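Local coordinates for protein multi-copper Oxidase CueO (Ochrobactrum, PDB 6EVG) that probably oxidises phenolic compounds with the aid of bound copper, as laccases do, and shows oxidase activity towards lignin model compounds and lignosulfonate, at residues A[94-99]-A[121-126]. Numbering follows the deposited sequence.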
loop_
_atom_site.group_PDB
_atom_site.type_symbol
_atom_site.label_atom_id
_atom_site.label_comp_id
_atom_site.label_asym_id
_atom_site.label_seq_id
_atom_site.Cartn_x
_atom_site.Cartn_y
_atom_site.Cartn_z
ATOM N N GLY A 94 5.611 -4.153 -3.842
ATOM C CA GLY A 94 5.611 -5.493 -3.318
ATOM C C GLY A 94 6.079 -6.575 -4.240
ATOM O O GLY A 94 6.376 -7.687 -3.828
ATOM N N LEU A 95 6.185 -6.255 -5.538
ATOM C CA LEU A 95 6.704 -7.224 -6.494
ATOM C C LEU A 95 8.210 -7.263 -6.425
ATOM O O LEU A 95 8.858 -6.233 -6.166
ATOM C CB LEU A 95 6.239 -6.844 -7.928
ATOM C CG LEU A 95 6.203 -7.952 -8.945
ATOM C CD1 LEU A 95 5.103 -8.983 -8.553
ATOM C CD2 LEU A 95 5.951 -7.413 -10.329
ATOM N N PHE A 96 8.793 -8.459 -6.597
ATOM C CA PHE A 96 10.271 -8.573 -6.557
ATOM C C PHE A 96 10.797 -8.516 -7.993
ATOM O O PHE A 96 10.670 -9.480 -8.762
ATOM C CB PHE A 96 10.732 -9.858 -5.923
ATOM C CG PHE A 96 10.588 -9.980 -4.418
ATOM C CD1 PHE A 96 9.708 -9.227 -3.660
ATOM C CD2 PHE A 96 11.320 -10.955 -3.766
ATOM C CE1 PHE A 96 9.601 -9.428 -2.273
ATOM C CE2 PHE A 96 11.200 -11.145 -2.392
ATOM C CZ PHE A 96 10.351 -10.373 -1.667
ATOM N N VAL A 97 11.408 -7.373 -8.320
ATOM C CA VAL A 97 12.029 -7.151 -9.640
ATOM C C VAL A 97 13.308 -6.354 -9.461
ATOM O O VAL A 97 13.407 -5.522 -8.559
ATOM C CB VAL A 97 11.086 -6.416 -10.629
ATOM C CG1 VAL A 97 9.921 -7.284 -11.044
ATOM C CG2 VAL A 97 10.633 -5.052 -10.113
ATOM N N PRO A 98 14.234 -6.510 -10.401
ATOM C CA PRO A 98 15.330 -5.538 -10.477
ATOM C C PRO A 98 14.788 -4.174 -10.868
ATOM O O PRO A 98 13.728 -4.071 -11.479
ATOM C CB PRO A 98 16.262 -6.088 -11.562
ATOM C CG PRO A 98 15.409 -6.963 -12.362
ATOM C CD PRO A 98 14.283 -7.481 -11.488
ATOM N N SER A 99 15.542 -3.125 -10.523
ATOM C CA SER A 99 15.016 -1.778 -10.705
ATOM C C SER A 99 14.741 -1.420 -12.155
ATOM O O SER A 99 13.873 -0.591 -12.404
ATOM C CB SER A 99 15.925 -0.733 -10.078
ATOM O OG SER A 99 17.140 -0.635 -10.846
ATOM N N ILE A 121 8.360 -14.002 -12.224
ATOM C CA ILE A 121 7.957 -13.957 -10.800
ATOM C C ILE A 121 8.635 -15.062 -10.001
ATOM O O ILE A 121 8.545 -16.224 -10.370
ATOM C CB ILE A 121 6.434 -14.088 -10.707
ATOM C CG1 ILE A 121 5.683 -13.017 -11.534
ATOM C CG2 ILE A 121 6.007 -14.088 -9.257
ATOM C CD1 ILE A 121 5.841 -11.610 -11.096
ATOM N N GLN A 122 9.296 -14.659 -8.900
ATOM C CA GLN A 122 9.842 -15.667 -7.965
ATOM C C GLN A 122 9.933 -14.988 -6.609
ATOM O O GLN A 122 10.864 -14.252 -6.308
ATOM C CB GLN A 122 11.191 -16.208 -8.426
ATOM C CG GLN A 122 11.671 -17.333 -7.525
ATOM C CD GLN A 122 12.996 -17.932 -7.868
ATOM O OE1 GLN A 122 13.374 -18.087 -9.044
ATOM N NE2 GLN A 122 13.755 -18.328 -6.838
ATOM N N GLN A 123 8.888 -15.184 -5.785
ATOM C CA GLN A 123 8.794 -14.509 -4.497
ATOM C C GLN A 123 7.734 -15.193 -3.647
ATOM O O GLN A 123 6.863 -15.895 -4.179
ATOM C CB GLN A 123 8.480 -13.022 -4.653
ATOM C CG GLN A 123 7.083 -12.757 -5.190
ATOM C CD GLN A 123 6.911 -11.288 -5.449
ATOM O OE1 GLN A 123 7.211 -10.780 -6.537
ATOM N NE2 GLN A 123 6.482 -10.554 -4.414
ATOM N N PRO A 124 7.677 -14.907 -2.338
ATOM C CA PRO A 124 6.597 -15.455 -1.518
ATOM C C PRO A 124 5.244 -14.967 -1.929
ATOM O O PRO A 124 5.060 -13.810 -2.292
ATOM C CB PRO A 124 6.971 -14.982 -0.107
ATOM C CG PRO A 124 8.478 -14.796 -0.109
ATOM C CD PRO A 124 8.736 -14.256 -1.530
ATOM N N ALA A 125 4.261 -15.865 -1.803
ATOM C CA ALA A 125 2.864 -15.526 -2.040
ATOM C C ALA A 125 2.471 -14.318 -1.188
ATOM O O ALA A 125 2.775 -14.267 0.003
ATOM C CB ALA A 125 1.999 -16.733 -1.700
ATOM N N SER A 126 1.791 -13.362 -1.804
ATOM C CA SER A 126 1.586 -12.050 -1.172
ATOM C C SER A 126 0.578 -11.236 -1.913
ATOM O O SER A 126 0.269 -11.461 -3.101
ATOM C CB SER A 126 2.932 -11.316 -1.090
ATOM O OG SER A 126 3.610 -11.319 -2.351
HETATM O O HOH W 1 5.668 -8.757 -1.338
HETATM O O HOH W 2 9.008 -11.847 -8.436
#
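CB of Q123 lies over one face of the F96 ring, 3.8 Å from its centroid and displaced toward the rim, in a CH-pi contact that a flat ring invites. CD of P124 and the backbone O of Q122 approach it obliquely, and R478 adds a cation-pi contact. The amide plane of Q123 is turned 34° from the ring, with NE2 3.6 Å from CD1 of F96. CG of Q123 stands between the backbone N and the carbonyl carbon (chi1 68°); from there the chain runs extended, carrying the amide past the CD1 rim of the ring to the 94-99 backbone. A glutamine suits this place because its end both gives and takes. NE2 donates to O of G94 at 2.9 Å, close to the amide plane, while N of F96 donates to OE1 at 2.8 Å, fairly straight at 164° but from above the carbonyl plane. The backbone angles of G94 call for glycine, since a CB would jam against the preceding carbonyl O. Within the first cupredoxin-type domain of this multicopper oxidase, the contact joins the loop following strand 91-93 to the loop linking strands 114-120 and 126-131. A water bridges the two segments, donating to OE1 of Q123 and O of F96 and accepting from N of Q122. A leucine in place of Q123 would probably leave N of F96 and O of G94 without their amide partner and this water with one acceptor fewer. Beside OE1 of Q123, CD1 of L95 meets CD1 of I121 at 3.7 Å, the chains crossing nearly at right angles, both apolar, as befits buried places against V152 of strand 148-153.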